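Long-range contacts in aminopeptidase-like protein (PDB 5JM6), which probably removes residues from the amino ends of peptides as a zinc metalloaminopeptidase of the M18 family, and assembles as a dodecamer: residues 386-391 and 475-480; 128-133 and 504-509; 416-421 and 447-452; 443-448 and 499-504. All coordinates share one frame; numbering follows the deposited sequence.

Contact 1 (386-391 and 475-480); sequences FLVSSD and ADVGIP. With ZN (zinc ion), chain H.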
loop_
_atom_site.group_PDB
_atom_site.type_symbol
_atom_site.label_atom_id
_atom_site.label_comp_id
_atom_site.label_asym_id
_atom_site.label_seq_id
_atom_site.Cartn_x
_atom_site.Cartn_y
_atom_site.Cartn_z
ATOM N N PHE A 386 -18.263 52.804 -12.118
ATOM C CA PHE A 386 -18.034 51.437 -12.557
ATOM C C PHE A 386 -16.549 51.125 -12.417
ATOM O O PHE A 386 -15.703 51.947 -12.772
ATOM C CB PHE A 386 -18.503 51.246 -14.000
ATOM C CG PHE A 386 -18.557 49.812 -14.434
ATOM C CD1 PHE A 386 -17.419 49.168 -14.890
ATOM C CD2 PHE A 386 -19.748 49.107 -14.393
ATOM C CE1 PHE A 386 -17.465 47.851 -15.292
ATOM C CE2 PHE A 386 -19.800 47.787 -14.796
ATOM C CZ PHE A 386 -18.656 47.159 -15.246
ATOM N N LEU A 387 -16.235 49.928 -11.934
ATOM C CA LEU A 387 -14.849 49.535 -11.714
ATOM C C LEU A 387 -14.471 48.333 -12.559
ATOM O O LEU A 387 -15.020 47.247 -12.386
ATOM C CB LEU A 387 -14.598 49.208 -10.240
ATOM C CG LEU A 387 -13.240 48.537 -9.998
ATOM C CD1 LEU A 387 -12.112 49.561 -9.991
ATOM C CD2 LEU A 387 -13.230 47.686 -8.730
ATOM N N VAL A 388 -13.525 48.522 -13.471
ATOM C CA VAL A 388 -12.974 47.391 -14.192
ATOM C C VAL A 388 -11.718 46.928 -13.464
ATOM O O VAL A 388 -10.692 47.608 -13.473
ATOM C CB VAL A 388 -12.651 47.741 -15.658
ATOM C CG1 VAL A 388 -11.934 46.588 -16.335
ATOM C CG2 VAL A 388 -13.928 48.092 -16.410
ATOM N N SER A 389 -11.818 45.764 -12.829
ATOM C CA SER A 389 -10.697 45.166 -12.120
ATOM C C SER A 389 -9.998 44.209 -13.066
ATOM O O SER A 389 -10.554 43.175 -13.434
ATOM C CB SER A 389 -11.174 44.439 -10.861
ATOM O OG SER A 389 -10.153 43.621 -10.318
ATOM N N SER A 390 -8.779 44.550 -13.466
ATOM C CA SER A 390 -8.149 43.826 -14.557
ATOM C C SER A 390 -6.900 43.052 -14.145
ATOM O O SER A 390 -5.873 43.635 -13.800
ATOM C CB SER A 390 -7.816 44.790 -15.700
ATOM O OG SER A 390 -6.770 45.678 -15.356
ATOM N N ASP A 391 -7.020 41.727 -14.180
ATOM C CA ASP A 391 -5.887 40.819 -14.034
ATOM C C ASP A 391 -5.825 39.943 -15.277
ATOM O O ASP A 391 -6.836 39.747 -15.945
ATOM C CB ASP A 391 -6.019 39.957 -12.773
ATOM C CG ASP A 391 -4.679 39.437 -12.279
ATOM O OD1 ASP A 391 -3.666 39.655 -12.975
ATOM O OD2 ASP A 391 -4.634 38.809 -11.199
ATOM N N ALA A 475 -16.621 44.623 -12.855
ATOM C CA ALA A 475 -16.398 43.420 -13.648
ATOM C C ALA A 475 -14.934 43.014 -13.583
ATOM O O ALA A 475 -14.058 43.861 -13.402
ATOM C CB ALA A 475 -16.819 43.642 -15.088
ATOM N N ASP A 476 -14.667 41.719 -13.720
ATOM C CA ASP A 476 -13.292 41.268 -13.885
ATOM C C ASP A 476 -12.971 41.039 -15.346
ATOM O O ASP A 476 -13.678 40.334 -16.065
ATOM C CB ASP A 476 -12.992 39.998 -13.094
ATOM C CG ASP A 476 -12.633 40.288 -11.658
ATOM O OD1 ASP A 476 -13.490 40.792 -10.913
ATOM O OD2 ASP A 476 -11.452 40.103 -11.302
ATOM N N VAL A 477 -11.865 41.634 -15.756
ATOM C CA VAL A 477 -11.512 41.754 -17.149
ATOM C C VAL A 477 -10.050 41.366 -17.304
ATOM O O VAL A 477 -9.231 41.696 -16.452
ATOM C CB VAL A 477 -11.782 43.195 -17.629
ATOM C CG1 VAL A 477 -11.014 43.525 -18.856
ATOM C CG2 VAL A 477 -13.272 43.404 -17.854
ATOM N N GLY A 478 -9.713 40.641 -18.362
ATOM C CA GLY A 478 -8.324 40.284 -18.541
ATOM C C GLY A 478 -7.864 40.053 -19.957
ATOM O O GLY A 478 -8.624 39.638 -20.831
ATOM N N ILE A 479 -6.579 40.307 -20.160
ATOM C CA ILE A 479 -5.919 40.041 -21.423
ATOM C C ILE A 479 -5.387 38.618 -21.348
ATOM O O ILE A 479 -4.732 38.253 -20.372
ATOM C CB ILE A 479 -4.789 41.053 -21.691
ATOM C CG1 ILE A 479 -5.338 42.481 -21.621
ATOM C CG2 ILE A 479 -4.130 40.790 -23.035
ATOM C CD1 ILE A 479 -4.298 43.556 -21.845
ATOM N N PRO A 480 -5.694 37.796 -22.361
ATOM C CA PRO A 480 -5.336 36.377 -22.300
ATOM C C PRO A 480 -3.832 36.143 -22.340
ATOM O O PRO A 480 -3.092 36.905 -22.964
ATOM C CB PRO A 480 -6.014 35.791 -23.541
ATOM C CG PRO A 480 -6.137 36.938 -24.473
ATOM C CD PRO A 480 -6.395 38.135 -23.612
HETATM ZN ZN ZN H . -2.553 38.864 -11.464
#
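Val388 and Val477 make the dense part of this contact, on the helix-covered face of two adjacent parallel strands. Chi1 of Val388 (174°) swings CG1 opposite its own backbone N and over the neighbouring strand, where it sits 3.6 Å from CB of Val477. Compact, beta-branched valines suit such a place, filling it without leaving the extended conformation. Toward the start of the pair, the Phe386 ring lies obliquely against Ala475, with CZ 4.0 Å from CB; the small methyl of alanine leaves room for the ring. Beneath these side chains the backbones are joined evenly: Ala475 N donates to Leu387 O, and Ser389 both donates to Ala475 O (N to O 3.0 Å) and accepts from Val477 N (O to N 3.1 Å).

The pairing weakens at the far end. Asp391 N makes only a weak bond to Val477 O, 3.2 Å long and bent to 121° at the hydrogen. The face carrying Ser389 and Asp476 is looser too: Ser389 OG lies 3.9 Å from Asp476 OD2, without a bond, and the partly exposed Asp476 instead takes a weak bond from Thr427. Where the regular strand breaks off, Asp391 turns its carboxylate to a zinc ion, binding through OD1 at 2.0 Å and OD2 at 2.1 Å; His133 and Asp306 share that metal.

Strand 386-394 is flanked by strands 473-481 and 127-133. Helices 495-514 and 430-443 cover the valine face, where Phe506 meets Val388 and Phe502 and Leu436 meet Val477, while helix 305-320 reaches Ser390.

Contact 2 (128-133 and 504-509); sequences AMIAGH and KGFLDF. With ZN (zinc ion), chain H.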
loop_
_atom_site.group_PDB
_atom_site.type_symbol
_atom_site.label_atom_id
_atom_site.label_comp_id
_atom_site.label_asym_id
_atom_site.label_seq_id
_atom_site.Cartn_x
_atom_site.Cartn_y
_atom_site.Cartn_z
ATOM N N ALA A 128 -15.136 56.495 -13.590
ATOM C CA ALA A 128 -14.810 55.337 -14.405
ATOM C C ALA A 128 -13.394 54.911 -14.042
ATOM O O ALA A 128 -12.429 55.602 -14.365
ATOM C CB ALA A 128 -14.928 55.660 -15.887
ATOM N N MET A 129 -13.273 53.776 -13.361
ATOM C CA MET A 129 -11.996 53.393 -12.771
ATOM C C MET A 129 -11.524 51.998 -13.173
ATOM O O MET A 129 -12.322 51.075 -13.338
ATOM C CB MET A 129 -12.070 53.498 -11.241
ATOM C CG MET A 129 -13.313 52.884 -10.609
ATOM S SD MET A 129 -13.325 53.064 -8.812
ATOM C CE MET A 129 -14.862 53.947 -8.551
ATOM N N ILE A 130 -10.211 51.875 -13.336
ATOM C CA ILE A 130 -9.560 50.602 -13.616
ATOM C C ILE A 130 -8.541 50.297 -12.526
ATOM O O ILE A 130 -7.747 51.160 -12.151
ATOM C CB ILE A 130 -8.844 50.609 -14.982
ATOM C CG1 ILE A 130 -9.792 51.076 -16.088
ATOM C CG2 ILE A 130 -8.269 49.231 -15.292
ATOM C CD1 ILE A 130 -9.098 51.332 -17.410
ATOM N N ALA A 131 -8.568 49.069 -12.019
ATOM C CA ALA A 131 -7.615 48.640 -11.006
ATOM C C ALA A 131 -6.806 47.443 -11.497
ATOM O O ALA A 131 -7.331 46.571 -12.188
ATOM C CB ALA A 131 -8.330 48.301 -9.713
ATOM N N GLY A 132 -5.527 47.416 -11.142
ATOM C CA GLY A 132 -4.648 46.316 -11.493
ATOM C C GLY A 132 -3.512 46.235 -10.494
ATOM O O GLY A 132 -3.396 47.093 -9.619
ATOM N N HIS A 133 -2.675 45.206 -10.607
ATOM C CA HIS A 133 -1.514 45.094 -9.730
ATOM C C HIS A 133 -0.216 45.071 -10.530
ATOM O O HIS A 133 -0.158 44.508 -11.614
ATOM C CB HIS A 133 -1.619 43.856 -8.832
ATOM C CG HIS A 133 -1.487 42.548 -9.552
ATOM N ND1 HIS A 133 -0.290 41.871 -9.649
ATOM C CD2 HIS A 133 -2.410 41.768 -10.162
ATOM C CE1 HIS A 133 -0.475 40.745 -10.312
ATOM N NE2 HIS A 133 -1.753 40.657 -10.635
ATOM N N LYS A 504 -9.340 52.203 -23.003
ATOM C CA LYS A 504 -9.625 53.564 -23.441
ATOM C C LYS A 504 -11.097 53.690 -23.802
ATOM O O LYS A 504 -11.733 54.702 -23.510
ATOM C CB LYS A 504 -8.762 53.972 -24.636
ATOM C CG LYS A 504 -9.038 55.398 -25.103
ATOM C CD LYS A 504 -8.404 55.703 -26.447
ATOM C CE LYS A 504 -9.190 56.773 -27.199
ATOM N NZ LYS A 504 -8.790 58.164 -26.844
ATOM N N GLY A 505 -11.634 52.649 -24.432
ATOM C CA GLY A 505 -13.041 52.616 -24.777
ATOM C C GLY A 505 -13.918 52.742 -23.548
ATOM O O GLY A 505 -14.919 53.457 -23.560
ATOM N N PHE A 506 -13.535 52.054 -22.480
ATOM C CA PHE A 506 -14.296 52.086 -21.238
ATOM C C PHE A 506 -14.270 53.472 -20.592
ATOM O O PHE A 506 -15.322 54.039 -20.298
ATOM C CB PHE A 506 -13.766 51.030 -20.267
ATOM C CG PHE A 506 -14.210 51.230 -18.848
ATOM C CD1 PHE A 506 -15.501 50.913 -18.457
ATOM C CD2 PHE A 506 -13.331 51.727 -17.901
ATOM C CE1 PHE A 506 -15.905 51.097 -17.149
ATOM C CE2 PHE A 506 -13.728 51.912 -16.592
ATOM C CZ PHE A 506 -15.018 51.596 -16.214
ATOM N N LEU A 507 -13.076 54.018 -20.380
ATOM C CA LEU A 507 -12.957 55.330 -19.755
ATOM C C LEU A 507 -13.671 56.400 -20.580
ATOM O O LEU A 507 -14.312 57.291 -20.025
ATOM C CB LEU A 507 -11.484 55.705 -19.553
ATOM C CG LEU A 507 -10.661 54.791 -18.637
ATOM C CD1 LEU A 507 -9.183 55.125 -18.734
ATOM C CD2 LEU A 507 -11.127 54.873 -17.191
ATOM N N ASP A 508 -13.587 56.301 -21.903
ATOM C CA ASP A 508 -14.203 57.307 -22.762
ATOM C C ASP A 508 -15.723 57.155 -22.863
ATOM O O ASP A 508 -16.440 58.153 -22.931
ATOM C CB ASP A 508 -13.589 57.271 -24.167
ATOM C CG ASP A 508 -12.162 57.797 -24.200
ATOM O OD1 ASP A 508 -11.680 58.298 -23.162
ATOM O OD2 ASP A 508 -11.529 57.724 -25.273
ATOM N N PHE A 509 -16.214 55.921 -22.917
ATOM C CA PHE A 509 -17.644 55.701 -23.138
ATOM C C PHE A 509 -18.518 55.366 -21.924
ATOM O O PHE A 509 -19.735 55.270 -22.073
ATOM C CB PHE A 509 -17.831 54.595 -24.176
ATOM C CG PHE A 509 -17.551 55.035 -25.583
ATOM C CD1 PHE A 509 -18.384 55.940 -26.216
ATOM C CD2 PHE A 509 -16.463 54.533 -26.276
ATOM C CE1 PHE A 509 -18.134 56.345 -27.514
ATOM C CE2 PHE A 509 -16.207 54.932 -27.574
ATOM C CZ PHE A 509 -17.044 55.840 -28.194
HETATM ZN ZN ZN H . -2.553 38.864 -11.464
#
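Ala128 and Ile130 meet the ring of Phe506 from strand 127-133, with Ala128 CB 4.0 Å from CE2 of Phe506 and Ile130 CG1 4.0 Å from its CD2. The ring comes in obliquely against the strand backbone, its CE2 lying 3.6 Å from Met129 O. Phe506 has CG opposite its backbone N (chi1 164°), which extends the ring from the helix to the sheet. Leu507 completes the first shell: Ile130 CD1 meets its CG at 4.0 Å, the two side chains crossing at about a right angle, and its CD2 methyl rests against Ala128. Alanine suits the point where the strand and helix backbones come nearest, and the longer isoleucine bridges the wider gap beside it.

Further out, Val388, Leu436 and Ile439 pack round Phe506. On the other side of the helix, Lys504 NZ and Asp508 OD2 form a salt bridge one turn apart at 3.2 Å, its hydrogen bond weak; Lys504 also donates to His320 O, and Asp508 pairs with Lys331. At the distant end of the strand His133 binds zinc through NE2, while ND1, bonded to Asp135, fixes the rotation of the imidazole.

No hydrogen bond joins helix to strand here. Van der Waals contact between buried apolar groups carries the contact, while the backbone polar groups of Ala128, Met129 and Ile130 are engaged with neighbouring strands and the charged groups lie outside the apolar interface.

Contact 3 (416-421 and 447-452); sequences VALCVD and NQRHMI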
loop_
_atom_site.group_PDB
_atom_site.type_symbol
_atom_site.label_atom_id
_atom_site.label_comp_id
_atom_site.label_asym_id
_atom_site.label_seq_id
_atom_site.Cartn_x
_atom_site.Cartn_y
_atom_site.Cartn_z
ATOM N N VAL A 416 -9.833 41.503 -25.277
ATOM C CA VAL A 416 -9.878 41.248 -23.855
ATOM C C VAL A 416 -10.965 40.233 -23.496
ATOM O O VAL A 416 -12.011 40.168 -24.144
ATOM C CB VAL A 416 -10.098 42.556 -23.098
ATOM C CG1 VAL A 416 -9.825 42.348 -21.664
ATOM C CG2 VAL A 416 -9.152 43.616 -23.628
ATOM N N ALA A 417 -10.698 39.431 -22.470
ATOM C CA ALA A 417 -11.648 38.433 -22.005
ATOM C C ALA A 417 -12.398 38.922 -20.775
ATOM O O ALA A 417 -11.796 39.448 -19.838
ATOM C CB ALA A 417 -10.934 37.124 -21.698
ATOM N N LEU A 418 -13.715 38.753 -20.783
ATOM C CA LEU A 418 -14.505 38.990 -19.585
ATOM C C LEU A 418 -14.501 37.704 -18.773
ATOM O O LEU A 418 -14.987 36.667 -19.225
ATOM C CB LEU A 418 -15.934 39.425 -19.927
ATOM C CG LEU A 418 -16.197 40.889 -20.303
ATOM C CD1 LEU A 418 -15.249 41.398 -21.377
ATOM C CD2 LEU A 418 -17.634 41.066 -20.756
ATOM N N CYS A 419 -13.935 37.781 -17.575
ATOM C CA CYS A 419 -13.762 36.613 -16.726
ATOM C C CYS A 419 -15.000 36.411 -15.861
ATOM O O CYS A 419 -15.421 37.320 -15.148
ATOM C CB CYS A 419 -12.511 36.774 -15.858
ATOM S SG CYS A 419 -11.714 35.234 -15.359
ATOM N N VAL A 420 -15.588 35.220 -15.942
ATOM C CA VAL A 420 -16.804 34.896 -15.202
ATOM C C VAL A 420 -16.585 33.654 -14.343
ATOM O O VAL A 420 -15.851 32.747 -14.732
ATOM C CB VAL A 420 -18.001 34.655 -16.156
ATOM C CG1 VAL A 420 -19.297 34.481 -15.373
ATOM C CG2 VAL A 420 -18.132 35.797 -17.151
ATOM N N ASP A 421 -17.214 33.616 -13.171
ATOM C CA ASP A 421 -17.156 32.431 -12.324
ATOM C C ASP A 421 -18.555 31.996 -11.890
ATOM O O ASP A 421 -18.969 32.224 -10.752
ATOM C CB ASP A 421 -16.276 32.687 -11.099
ATOM C CG ASP A 421 -15.519 31.449 -10.663
ATOM O OD1 ASP A 421 -15.963 30.333 -11.003
ATOM O OD2 ASP A 421 -14.478 31.592 -9.988
ATOM N N ASN A 447 -15.132 41.294 -27.394
ATOM C CA ASN A 447 -14.843 40.783 -26.061
ATOM C C ASN A 447 -14.935 39.270 -26.030
ATOM O O ASN A 447 -15.892 38.690 -26.540
ATOM C CB ASN A 447 -15.805 41.368 -25.023
ATOM C CG ASN A 447 -15.634 42.859 -24.835
ATOM O OD1 ASN A 447 -14.658 43.451 -25.297
ATOM N ND2 ASN A 447 -16.583 43.477 -24.140
ATOM N N GLN A 448 -13.944 38.630 -25.425
ATOM C CA GLN A 448 -13.977 37.186 -25.269
ATOM C C GLN A 448 -14.555 36.822 -23.905
ATOM O O GLN A 448 -14.901 37.700 -23.113
ATOM C CB GLN A 448 -12.576 36.600 -25.446
ATOM C CG GLN A 448 -11.899 37.068 -26.724
ATOM C CD GLN A 448 -10.633 36.303 -27.036
ATOM O OE1 GLN A 448 -10.673 35.110 -27.335
ATOM N NE2 GLN A 448 -9.497 36.988 -26.976
ATOM N N ARG A 449 -14.679 35.527 -23.644
ATOM C CA ARG A 449 -15.104 35.051 -22.334
ATOM C C ARG A 449 -14.058 34.095 -21.778
ATOM O O ARG A 449 -13.484 33.293 -22.514
ATOM C CB ARG A 449 -16.470 34.360 -22.410
ATOM C CG ARG A 449 -17.574 35.181 -23.073
ATOM C CD ARG A 449 -17.804 36.495 -22.345
ATOM N NE ARG A 449 -19.122 37.070 -22.610
ATOM C CZ ARG A 449 -19.337 38.146 -23.360
ATOM N NH1 ARG A 449 -18.321 38.774 -23.936
ATOM N NH2 ARG A 449 -20.572 38.597 -23.537
ATOM N N HIS A 450 -13.804 34.194 -20.477
ATOM C CA HIS A 450 -12.894 33.277 -19.804
ATOM C C HIS A 450 -13.570 32.660 -18.591
ATOM O O HIS A 450 -14.253 33.349 -17.833
ATOM C CB HIS A 450 -11.609 33.983 -19.377
ATOM C CG HIS A 450 -10.807 33.207 -18.379
ATOM N ND1 HIS A 450 -10.531 33.682 -17.115
ATOM C CD2 HIS A 450 -10.243 31.979 -18.451
ATOM C CE1 HIS A 450 -9.819 32.785 -16.456
ATOM N NE2 HIS A 450 -9.631 31.742 -17.243
ATOM N N MET A 451 -13.410 31.351 -18.436
ATOM C CA MET A 451 -13.973 30.649 -17.294
ATOM C C MET A 451 -13.199 29.358 -17.024
ATOM O O MET A 451 -12.761 28.696 -17.963
ATOM C CB MET A 451 -15.447 30.360 -17.560
ATOM C CG MET A 451 -16.228 29.893 -16.367
ATOM S SD MET A 451 -17.950 29.649 -16.820
ATOM C CE MET A 451 -18.688 29.640 -15.198
ATOM N N ILE A 452 -13.061 28.980 -15.755
ATOM C CA ILE A 452 -12.354 27.745 -15.413
ATOM C C ILE A 452 -13.325 26.590 -15.180
ATOM O O ILE A 452 -13.807 25.968 -16.126
ATOM C CB ILE A 452 -11.456 27.921 -14.161
ATOM C CG1 ILE A 452 -12.237 28.546 -12.998
ATOM C CG2 ILE A 452 -10.227 28.758 -14.499
ATOM C CD1 ILE A 452 -12.940 27.546 -12.086
#
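Leu418 and Gln448 are joined at the backbone, Leu418 N giving its hydrogen to Gln448 O at 2.8 Å. Three similar bonds run along the pair: Gln448 N to Val416 O at 2.8 Å, His450 N to Leu418 O, and Val420 N to His450 O, both 3.0 Å. Leu418, Gln448 and His450 thus each spend both N-H and carbonyl on the partner segment. The carbonyl of Cys419 accepts instead from Thr428.

Side-chain polar groups are mostly satisfied beyond the pair. Gln448 accepts from Arg411 N at OE1 and donates from NE2 to Gly415 O, an amide's double role. Both carboxylate oxygens of Asp437 are used: OD1 takes a bond from Asn447 ND2, OD2 a salt bridge from Arg449 NH2. Beside them Leu418 packs its two methyls separately, CD1 3.7 Å from Asn447 CB and CD2 over one face of the Arg449 guanidinium, 4.0 Å from NH1.

Val420 and Met451 pack on Pro143 and Ala159 of a second subunit. Parallel strands 417-419 and 448-450, linked through helix 430-443, form a beta-alpha-beta crossover at one edge of this chain's main sheet.

Contact 4 (443-448 and 499-504); sequences SGCVNQ and GVKFYK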
loop_
_atom_site.group_PDB
_atom_site.type_symbol
_atom_site.label_atom_id
_atom_site.label_comp_id
_atom_site.label_asym_id
_atom_site.label_seq_id
_atom_site.Cartn_x
_atom_site.Cartn_y
_atom_site.Cartn_z
ATOM N N SER A 443 -16.340 50.946 -29.252
ATOM C CA SER A 443 -14.884 51.049 -29.354
ATOM C C SER A 443 -14.288 50.330 -30.560
ATOM O O SER A 443 -13.114 50.520 -30.878
ATOM C CB SER A 443 -14.226 50.488 -28.091
ATOM O OG SER A 443 -14.775 51.057 -26.918
ATOM N N GLY A 444 -15.087 49.499 -31.221
ATOM C CA GLY A 444 -14.571 48.632 -32.264
ATOM C C GLY A 444 -13.793 47.458 -31.693
ATOM O O GLY A 444 -12.768 47.052 -32.243
ATOM N N CYS A 445 -14.281 46.911 -30.583
ATOM C CA CYS A 445 -13.618 45.791 -29.921
ATOM C C CYS A 445 -14.503 44.556 -29.881
ATOM O O CYS A 445 -15.730 44.657 -29.880
ATOM C CB CYS A 445 -13.218 46.169 -28.493
ATOM S SG CYS A 445 -12.004 47.495 -28.371
ATOM N N VAL A 446 -13.863 43.397 -29.764
ATOM C CA VAL A 446 -14.565 42.134 -29.619
ATOM C C VAL A 446 -14.156 41.597 -28.247
ATOM O O VAL A 446 -12.966 41.459 -27.965
ATOM C CB VAL A 446 -14.164 41.128 -30.710
ATOM C CG1 VAL A 446 -14.558 41.650 -32.083
ATOM C CG2 VAL A 446 -12.671 40.845 -30.648
ATOM N N ASN A 447 -15.132 41.294 -27.394
ATOM C CA ASN A 447 -14.843 40.783 -26.061
ATOM C C ASN A 447 -14.935 39.270 -26.030
ATOM O O ASN A 447 -15.892 38.690 -26.540
ATOM C CB ASN A 447 -15.805 41.368 -25.023
ATOM C CG ASN A 447 -15.634 42.859 -24.835
ATOM O OD1 ASN A 447 -14.658 43.451 -25.297
ATOM N ND2 ASN A 447 -16.583 43.477 -24.140
ATOM N N GLN A 448 -13.944 38.630 -25.425
ATOM C CA GLN A 448 -13.977 37.186 -25.269
ATOM C C GLN A 448 -14.555 36.822 -23.905
ATOM O O GLN A 448 -14.901 37.700 -23.113
ATOM C CB GLN A 448 -12.576 36.600 -25.446
ATOM C CG GLN A 448 -11.899 37.068 -26.724
ATOM C CD GLN A 448 -10.633 36.303 -27.036
ATOM O OE1 GLN A 448 -10.673 35.110 -27.335
ATOM N NE2 GLN A 448 -9.497 36.988 -26.976
ATOM N N GLY A 499 -5.504 45.690 -25.597
ATOM C CA GLY A 499 -5.822 46.023 -24.222
ATOM C C GLY A 499 -6.085 47.504 -24.011
ATOM O O GLY A 499 -7.137 47.877 -23.491
ATOM N N VAL A 500 -5.171 48.333 -24.489
ATOM C CA VAL A 500 -5.263 49.771 -24.376
ATOM C C VAL A 500 -6.511 50.246 -25.072
ATOM O O VAL A 500 -7.207 51.134 -24.599
ATOM C CB VAL A 500 -4.090 50.422 -25.125
ATOM C CG1 VAL A 500 -4.210 51.933 -25.142
ATOM C CG2 VAL A 500 -2.762 49.981 -24.551
ATOM N N LYS A 501 -6.780 49.646 -26.215
ATOM C CA LYS A 501 -7.934 50.006 -27.029
ATOM C C LYS A 501 -9.237 49.795 -26.260
ATOM O O LYS A 501 -10.111 50.661 -26.263
ATOM C CB LYS A 501 -7.949 49.201 -28.326
ATOM C CG LYS A 501 -8.991 49.668 -29.320
ATOM C CD LYS A 501 -9.079 48.714 -30.492
ATOM C CE LYS A 501 -9.992 49.259 -31.572
ATOM N NZ LYS A 501 -10.110 48.312 -32.712
ATOM N N PHE A 502 -9.360 48.655 -25.587
ATOM C CA PHE A 502 -10.569 48.374 -24.821
ATOM C C PHE A 502 -10.706 49.269 -23.594
ATOM O O PHE A 502 -11.781 49.810 -23.334
ATOM C CB PHE A 502 -10.620 46.915 -24.378
ATOM C CG PHE A 502 -11.676 46.651 -23.347
ATOM C CD1 PHE A 502 -13.016 46.653 -23.699
ATOM C CD2 PHE A 502 -11.335 46.434 -22.023
ATOM C CE1 PHE A 502 -13.994 46.428 -22.754
ATOM C CE2 PHE A 502 -12.309 46.207 -21.072
ATOM C CZ PHE A 502 -13.641 46.204 -21.438
ATOM N N TYR A 503 -9.628 49.409 -22.826
ATOM C CA TYR A 503 -9.667 50.229 -21.620
ATOM C C TYR A 503 -9.969 51.685 -21.951
ATOM O O TYR A 503 -10.757 52.330 -21.258
ATOM C CB TYR A 503 -8.351 50.142 -20.852
ATOM C CG TYR A 503 -8.044 48.784 -20.280
ATOM C CD1 TYR A 503 -9.045 47.994 -19.729
ATOM C CD2 TYR A 503 -6.750 48.291 -20.293
ATOM C CE1 TYR A 503 -8.760 46.750 -19.205
ATOM C CE2 TYR A 503 -6.455 47.052 -19.775
ATOM C CZ TYR A 503 -7.461 46.286 -19.232
ATOM O OH TYR A 503 -7.161 45.049 -18.719
ATOM N N LYS A 504 -9.340 52.203 -23.003
ATOM C CA LYS A 504 -9.625 53.564 -23.441
ATOM C C LYS A 504 -11.097 53.690 -23.802
ATOM O O LYS A 504 -11.733 54.702 -23.510
ATOM C CB LYS A 504 -8.762 53.972 -24.636
ATOM C CG LYS A 504 -9.038 55.398 -25.103
ATOM C CD LYS A 504 -8.404 55.703 -26.447
ATOM C CE LYS A 504 -9.190 56.773 -27.199
ATOM N NZ LYS A 504 -8.790 58.164 -26.844
#
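Lys501 reaches from its helix to the turn at Gly444 with a fully extended side chain. CB points toward the opposing loop, and chi1 of -171° sets CG opposite the backbone N, aiming the chain along that line. CG and CD both run past the sulfur of Cys445, with SG 3.8 Å from CD. Next, CE lies against the backbone of the turn, 3.4 Å from Ser443 O. At the tip, NZ donates to Gly444 O at 3.0 Å, approaching from above the carbonyl plane, 42° out of it. A lysine suits the place because its methylenes pack on sulfur while its ammonium reaches a backbone carbonyl at the surface; the positive charge near the end of helix 430-443 should be favourable to the carbonyls there. Glycine fits at 444, where the chain leaves the helix with a positive phi.

Cys445 also faces Phe502, its SG 3.9 Å from Phe502 CA. Farther along the loop, Asn447 OD1 approaches the Phe502 ring obliquely, 3.9 Å from CD1, the amide and ring planes standing 88° apart. Ser443 keeps its hydroxyl for Ile439 O, one turn back.

The loop joins helix 430-443 to strand 448-450 and runs beside helix 495-514. Leu436 of the former helix and Val416 before strand 417-419 also touch Phe502, while Cys445 and Asn447 lean on Ala440; on another side of helix 495-514, Val500 and Tyr503 pack against helix 305-320.

In the fold
Five of the contacts' segments lie on neighbouring strands of one mixed sheet, in the order 127-133, 386-394, 473-481, 417-419 and 448-450. Contact 1 joins the second and third of these and contact 3 the last two; their centres lie about 9 Å apart. Helix 495-514, the last in the chain, serves both contact 2 and contact 4, which share Lys504 and have centres about 11 Å apart; contacts 3 and 4 share Asn447 and Gln448. Along the chain, contact 2 spans all the others, and contact 3 falls between the segments of contact 1. A helix near the C-terminus thus packs on a strand from much earlier in the sequence, and His133 and Asp391, on adjacent strands, meet at one zinc ion.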